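Local coordinates for protein sortase B (Listeria monocytogenes serovar 1/2a, PDB 5JCV) that anchors surface proteins to the cell wall as a transpeptidase, cleaving their C-terminal sorting signal and passing through a thioester-linked covalent intermediate, at residues A[113-118]-A[146-151]; A[160-165]-A[178-183]. One frame throughout, in Å; residues are numbered along the deposited sequence.

In the fold
Along the chain, the N-terminal helix 4-13 and the strands from 14-19 to 67-72 come first, followed by helix 90-95 and strand 98-102. Strand 107-118 then supplies the first half of contact 1. The chain runs through helix 132-145, and contact 1 closes this excursion by bringing 146-151 back against 113-118. Contact 2 opens only afterwards, at strand 160-165, and closes a beta hairpin with 178-183 at the C terminus, so the two contacts follow in series. Strand 176-182 lies between 160-165 and 107-118 in the sheet. Gln-180 joins the contacts directly: its N is 2.9 Å from Ala-114 O, and its OE1 takes a hydrogen bond from Tyr-116.

Contact 1 (A[113-118]-A[146-151]); sequences FAVYET and SVYTSN
Two hydrogen bonds fasten the loop 146-151 to Val-115 on strand 113-118. The N-H of Val-115 points almost straight at Ser-146 OG (N to OG 3.2 Å, 168° at the hydrogen), while Val-147 N meets Val-115 O at 3.0 Å. Both backbone polar groups of Val-115 are thus used by the loop, one through a side chain. A chi1 of -168° sets Ser-146 OG opposite its backbone N, on the side from which it meets Val-115 N. The same OG donates to Tyr-148 O at 2.9 Å, in the carbonyl plane on a lone pair. The hydroxyl therefore accepts from the strand and donates within the loop, so one side-chain oxygen ties the strand to the loop and the loop to itself. A CA-H...O contact from Ser-146 to Val-115 O adds to the same grip.

Apolar contacts lie beside these bonds. Val-115 CG1 meets Val-147 CG2 at 4.1 Å, the two side chains crossing at a slant, and Val-115 CB approaches Tyr-148 CE2 at 4.2 Å. Val-147 CG2 also lies 3.6 Å above the Tyr-148 ring, over its centre. Farther along, Ser-150 CB makes a van der Waals contact with the backbone at Phe-113 O, 3.3 Å away.

The loop directly follows helix 132-145, against which Phe-113 packs through Leu-139 and Tyr-116 through Val-142. Tyr-148 reaches helix 90-95 at Leu-93 and hydrogen-bonds Tyr-87 O through its hydroxyl. Along the edge that strand 107-118 shares with strand 176-182, Phe-113 and Ala-114 both face Gln-180, a classic beta bulge.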
loop_
_atom_site.group_PDB
_atom_site.type_symbol
_atom_site.label_atom_id
_atom_site.label_comp_id
_atom_site.label_asym_id
_atom_site.label_seq_id
_atom_site.Cartn_x
_atom_site.Cartn_y
_atom_site.Cartn_z
ATOM N N PHE A 113 -23.726 9.874 -4.650
ATOM C CA PHE A 113 -25.162 9.812 -4.444
ATOM C C PHE A 113 -25.732 10.866 -3.463
ATOM O O PHE A 113 -26.949 11.068 -3.423
ATOM C CB PHE A 113 -25.544 8.418 -3.989
ATOM C CG PHE A 113 -25.137 8.099 -2.575
ATOM C CD1 PHE A 113 -25.990 8.360 -1.522
ATOM C CD2 PHE A 113 -23.928 7.494 -2.308
ATOM C CE1 PHE A 113 -25.619 8.068 -0.227
ATOM C CE2 PHE A 113 -23.562 7.191 -1.017
ATOM C CZ PHE A 113 -24.406 7.482 0.022
ATOM N N ALA A 114 -24.871 11.549 -2.703
ATOM C CA ALA A 114 -25.316 12.602 -1.755
ATOM C C ALA A 114 -24.298 13.705 -1.629
ATOM O O ALA A 114 -23.101 13.470 -1.517
ATOM C CB ALA A 114 -25.582 12.018 -0.371
ATOM N N VAL A 115 -24.809 14.915 -1.591
ATOM C CA VAL A 115 -24.001 16.144 -1.536
ATOM C C VAL A 115 -24.707 17.123 -0.576
ATOM O O VAL A 115 -25.879 17.392 -0.749
ATOM C CB VAL A 115 -23.935 16.752 -2.943
ATOM C CG1 VAL A 115 -23.382 18.151 -2.923
ATOM C CG2 VAL A 115 -23.164 15.849 -3.890
ATOM N N TYR A 116 -24.014 17.643 0.433
ATOM C CA TYR A 116 -24.622 18.671 1.299
ATOM C C TYR A 116 -23.576 19.411 2.089
ATOM O O TYR A 116 -22.417 18.971 2.179
ATOM C CB TYR A 116 -25.649 18.054 2.269
ATOM C CG TYR A 116 -25.170 16.806 2.960
ATOM C CD1 TYR A 116 -24.515 16.880 4.170
ATOM C CD2 TYR A 116 -25.338 15.532 2.366
ATOM C CE1 TYR A 116 -24.061 15.726 4.810
ATOM C CE2 TYR A 116 -24.879 14.383 2.980
ATOM C CZ TYR A 116 -24.229 14.499 4.199
ATOM O OH TYR A 116 -23.781 13.400 4.831
ATOM N N GLU A 117 -23.993 20.535 2.653
ATOM C CA GLU A 117 -23.215 21.248 3.654
ATOM C C GLU A 117 -23.866 20.942 4.956
ATOM O O GLU A 117 -25.100 20.771 5.030
ATOM C CB GLU A 117 -23.318 22.756 3.493
ATOM C CG GLU A 117 -22.616 23.314 2.283
ATOM C CD GLU A 117 -22.922 24.800 2.089
ATOM O OE1 GLU A 117 -24.076 25.161 1.675
ATOM O OE2 GLU A 117 -21.985 25.580 2.342
ATOM N N THR A 118 -23.068 20.990 6.003
ATOM C CA THR A 118 -23.615 20.841 7.334
ATOM C C THR A 118 -22.739 21.560 8.347
ATOM O O THR A 118 -21.499 21.451 8.291
ATOM C CB THR A 118 -23.649 19.363 7.711
ATOM O OG1 THR A 118 -24.210 19.222 9.026
ATOM C CG2 THR A 118 -22.224 18.783 7.657
ATOM N N SER A 146 -29.269 15.364 1.447
ATOM C CA SER A 146 -28.744 15.799 0.150
ATOM C C SER A 146 -29.515 16.963 -0.468
ATOM O O SER A 146 -30.732 17.046 -0.349
ATOM C CB SER A 146 -28.734 14.625 -0.852
ATOM O OG SER A 146 -27.973 14.953 -2.011
ATOM N N VAL A 147 -28.804 17.846 -1.165
ATOM C CA VAL A 147 -29.450 18.961 -1.852
ATOM C C VAL A 147 -30.052 18.518 -3.175
ATOM O O VAL A 147 -30.711 19.314 -3.839
ATOM C CB VAL A 147 -28.461 20.114 -2.136
ATOM C CG1 VAL A 147 -28.107 20.821 -0.847
ATOM C CG2 VAL A 147 -27.194 19.606 -2.843
ATOM N N TYR A 148 -29.787 17.276 -3.586
ATOM C CA TYR A 148 -30.363 16.735 -4.807
ATOM C C TYR A 148 -30.952 15.408 -4.465
ATOM O O TYR A 148 -30.517 14.773 -3.492
ATOM C CB TYR A 148 -29.320 16.467 -5.892
ATOM C CG TYR A 148 -28.364 17.586 -6.151
ATOM C CD1 TYR A 148 -28.796 18.815 -6.666
ATOM C CD2 TYR A 148 -27.002 17.417 -5.890
ATOM C CE1 TYR A 148 -27.893 19.862 -6.888
ATOM C CE2 TYR A 148 -26.094 18.443 -6.119
ATOM C CZ TYR A 148 -26.536 19.658 -6.604
ATOM O OH TYR A 148 -25.588 20.624 -6.823
ATOM N N THR A 149 -31.934 14.997 -5.268
ATOM C CA THR A 149 -32.403 13.619 -5.273
ATOM C C THR A 149 -31.570 12.946 -6.314
ATOM O O THR A 149 -31.413 13.469 -7.406
ATOM C CB THR A 149 -33.877 13.485 -5.674
ATOM O OG1 THR A 149 -34.596 14.624 -5.196
ATOM C CG2 THR A 149 -34.481 12.201 -5.078
ATOM N N SER A 150 -31.042 11.786 -5.974
ATOM C CA SER A 150 -30.069 11.111 -6.808
ATOM C C SER A 150 -30.722 9.998 -7.629
ATOM O O SER A 150 -31.527 9.224 -7.109
ATOM C CB SER A 150 -28.986 10.504 -5.903
ATOM O OG SER A 150 -27.922 9.942 -6.650
ATOM N N ASN A 151 -30.351 9.899 -8.902
ATOM C CA ASN A 151 -30.623 8.674 -9.664
ATOM C C ASN A 151 -30.018 7.445 -8.992
ATOM O O ASN A 151 -30.567 6.360 -9.092
ATOM C CB ASN A 151 -30.074 8.767 -11.102
ATOM C CG ASN A 151 -30.940 9.627 -12.009
ATOM O OD1 ASN A 151 -32.116 9.855 -11.732
ATOM N ND2 ASN A 151 -30.361 10.105 -13.104
#

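Contact 2 (A[160-165]-A[178-183]); sequences IITLST and VIQGKL
Thr-162 and Gln-180 run alongside each other on one face of the sheet, with Gln-180 NE2 donating to Thr-162 OG1 at 3.0 Å. The bond is nearly straight (174°), and the hydroxyl oxygen lies in the plane of the amide. An extended chain beyond CG (chi2 -178°) carries that amide alongside the threonine. The other branch of Thr-162, CG2, crosses Val-178 CG1 at a slant, 3.6 Å away. Ile-160 CD1 approaches Gln-180 NE2 at 4.0 Å, and Ile-160 CB sits 3.1 Å from Gly-181 O.

Beneath these side chains runs an antiparallel beta hairpin in the eight-stranded beta barrel of the sortase fold, its strand axes at 168°. Ile-161 with Gly-181 and Leu-163 with Ile-179 are hydrogen-bonded pairs, each joined by two backbone bonds; Leu-163 N to Ile-179 O is the shortest at 2.7 Å. Thr-162 with Gln-180 is a non-hydrogen-bonded pair bridged instead by its side chains. On the face carrying Ile-161, Leu-163 and Ile-179, Leu-163 CB meets Ile-179 CB at 4.2 Å, and at the C terminus Ile-161 CG2 touches Leu-183 CD2 at 4.0 Å, the two side chains roughly perpendicular.

A second shell fixes the polar groups. Asn-67 ND2 also hydrogen-bonds Thr-162 OG1, while Tyr-138 OH pairs with Gln-180 NE2 and, with Tyr-116 at OE1, probably fixes the rotation of the amide. Strand 67-72 pairs, in parallel, with the edge of 160-165 that faces away from 178-183, and Phe-135 of helix 132-145 packs on Ile-160.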
loop_
_atom_site.group_PDB
_atom_site.type_symbol
_atom_site.label_atom_id
_atom_site.label_comp_id
_atom_site.label_asym_id
_atom_site.label_seq_id
_atom_site.Cartn_x
_atom_site.Cartn_y
_atom_site.Cartn_z
ATOM N N ILE A 160 -19.706 2.713 1.282
ATOM C CA ILE A 160 -19.512 4.089 0.791
ATOM C C ILE A 160 -18.233 4.774 1.217
ATOM O O ILE A 160 -17.485 4.303 2.068
ATOM C CB ILE A 160 -20.669 5.015 1.182
ATOM C CG1 ILE A 160 -20.617 5.356 2.663
ATOM C CG2 ILE A 160 -22.011 4.395 0.820
ATOM C CD1 ILE A 160 -21.807 6.180 3.107
ATOM N N ILE A 161 -17.975 5.893 0.562
ATOM C CA ILE A 161 -16.859 6.741 0.902
ATOM C C ILE A 161 -17.391 8.169 1.024
ATOM O O ILE A 161 -18.259 8.581 0.252
ATOM C CB ILE A 161 -15.690 6.588 -0.075
ATOM C CG1 ILE A 161 -14.675 7.722 0.081
ATOM C CG2 ILE A 161 -16.183 6.530 -1.483
ATOM C CD1 ILE A 161 -13.301 7.397 -0.443
ATOM N N THR A 162 -16.899 8.878 2.053
ATOM C CA THR A 162 -17.346 10.221 2.390
ATOM C C THR A 162 -16.141 11.122 2.281
ATOM O O THR A 162 -15.083 10.856 2.902
ATOM C CB THR A 162 -17.884 10.297 3.844
ATOM O OG1 THR A 162 -18.939 9.352 4.024
ATOM C CG2 THR A 162 -18.430 11.659 4.163
ATOM N N LEU A 163 -16.287 12.173 1.482
ATOM C CA LEU A 163 -15.311 13.217 1.459
ATOM C C LEU A 163 -15.858 14.397 2.275
ATOM O O LEU A 163 -16.985 14.826 2.075
ATOM C CB LEU A 163 -15.034 13.608 0.020
ATOM C CG LEU A 163 -14.588 12.517 -0.930
ATOM C CD1 LEU A 163 -14.263 13.156 -2.241
ATOM C CD2 LEU A 163 -13.374 11.715 -0.500
ATOM N N SER A 164 -15.056 14.922 3.192
ATOM C CA SER A 164 -15.502 16.032 4.059
ATOM C C SER A 164 -14.409 17.019 4.363
ATOM O O SER A 164 -13.256 16.628 4.633
ATOM C CB SER A 164 -15.965 15.466 5.378
ATOM O OG SER A 164 -16.406 16.459 6.297
ATOM N N THR A 165 -14.760 18.298 4.358
ATOM C CA THR A 165 -13.839 19.316 4.806
ATOM C C THR A 165 -13.813 19.212 6.327
ATOM O O THR A 165 -14.691 18.607 6.917
ATOM C CB THR A 165 -14.219 20.747 4.336
ATOM O OG1 THR A 165 -15.506 21.119 4.829
ATOM C CG2 THR A 165 -14.254 20.836 2.789
ATOM N N VAL A 178 -19.671 18.144 2.267
ATOM C CA VAL A 178 -19.638 16.686 2.347
ATOM C C VAL A 178 -20.113 16.092 1.033
ATOM O O VAL A 178 -21.119 16.509 0.507
ATOM C CB VAL A 178 -20.534 16.144 3.466
ATOM C CG1 VAL A 178 -20.460 14.615 3.486
ATOM C CG2 VAL A 178 -20.110 16.701 4.802
ATOM N N ILE A 179 -19.380 15.113 0.540
ATOM C CA ILE A 179 -19.742 14.367 -0.662
ATOM C C ILE A 179 -19.691 12.916 -0.255
ATOM O O ILE A 179 -18.728 12.493 0.375
ATOM C CB ILE A 179 -18.675 14.580 -1.753
ATOM C CG1 ILE A 179 -18.562 16.067 -2.049
ATOM C CG2 ILE A 179 -18.974 13.821 -3.020
ATOM C CD1 ILE A 179 -19.812 16.652 -2.635
ATOM N N GLN A 180 -20.740 12.173 -0.561
ATOM C CA GLN A 180 -20.741 10.758 -0.320
ATOM C C GLN A 180 -21.050 9.909 -1.577
ATOM O O GLN A 180 -21.909 10.250 -2.398
ATOM C CB GLN A 180 -21.726 10.467 0.777
ATOM C CG GLN A 180 -21.384 11.187 2.051
ATOM C CD GLN A 180 -22.345 10.827 3.124
ATOM O OE1 GLN A 180 -23.506 11.200 3.040
ATOM N NE2 GLN A 180 -21.885 10.062 4.130
ATOM N N GLY A 181 -20.307 8.826 -1.734
ATOM C CA GLY A 181 -20.405 8.046 -2.930
ATOM C C GLY A 181 -20.383 6.556 -2.641
ATOM O O GLY A 181 -19.847 6.131 -1.625
ATOM N N LYS A 182 -20.962 5.786 -3.557
ATOM C CA LYS A 182 -21.003 4.325 -3.476
ATOM C C LYS A 182 -19.702 3.697 -3.993
ATOM O O LYS A 182 -19.252 4.030 -5.071
ATOM C CB LYS A 182 -22.185 3.826 -4.321
ATOM C CG LYS A 182 -22.360 2.315 -4.414
ATOM C CD LYS A 182 -23.327 1.942 -5.527
ATOM C CE LYS A 182 -24.768 2.128 -5.080
ATOM N NZ LYS A 182 -25.722 1.798 -6.179
ATOM N N LEU A 183 -19.095 2.809 -3.216
ATOM C CA LEU A 183 -17.997 1.975 -3.724
ATOM C C LEU A 183 -18.478 0.970 -4.739
ATOM O O LEU A 183 -19.600 0.476 -4.708
ATOM C CB LEU A 183 -17.291 1.185 -2.624
ATOM C CG LEU A 183 -16.260 1.961 -1.813
ATOM C CD1 LEU A 183 -15.394 0.966 -1.043
ATOM C CD2 LEU A 183 -15.406 2.842 -2.717
ATOM O OXT LEU A 183 -17.708 0.646 -5.614
#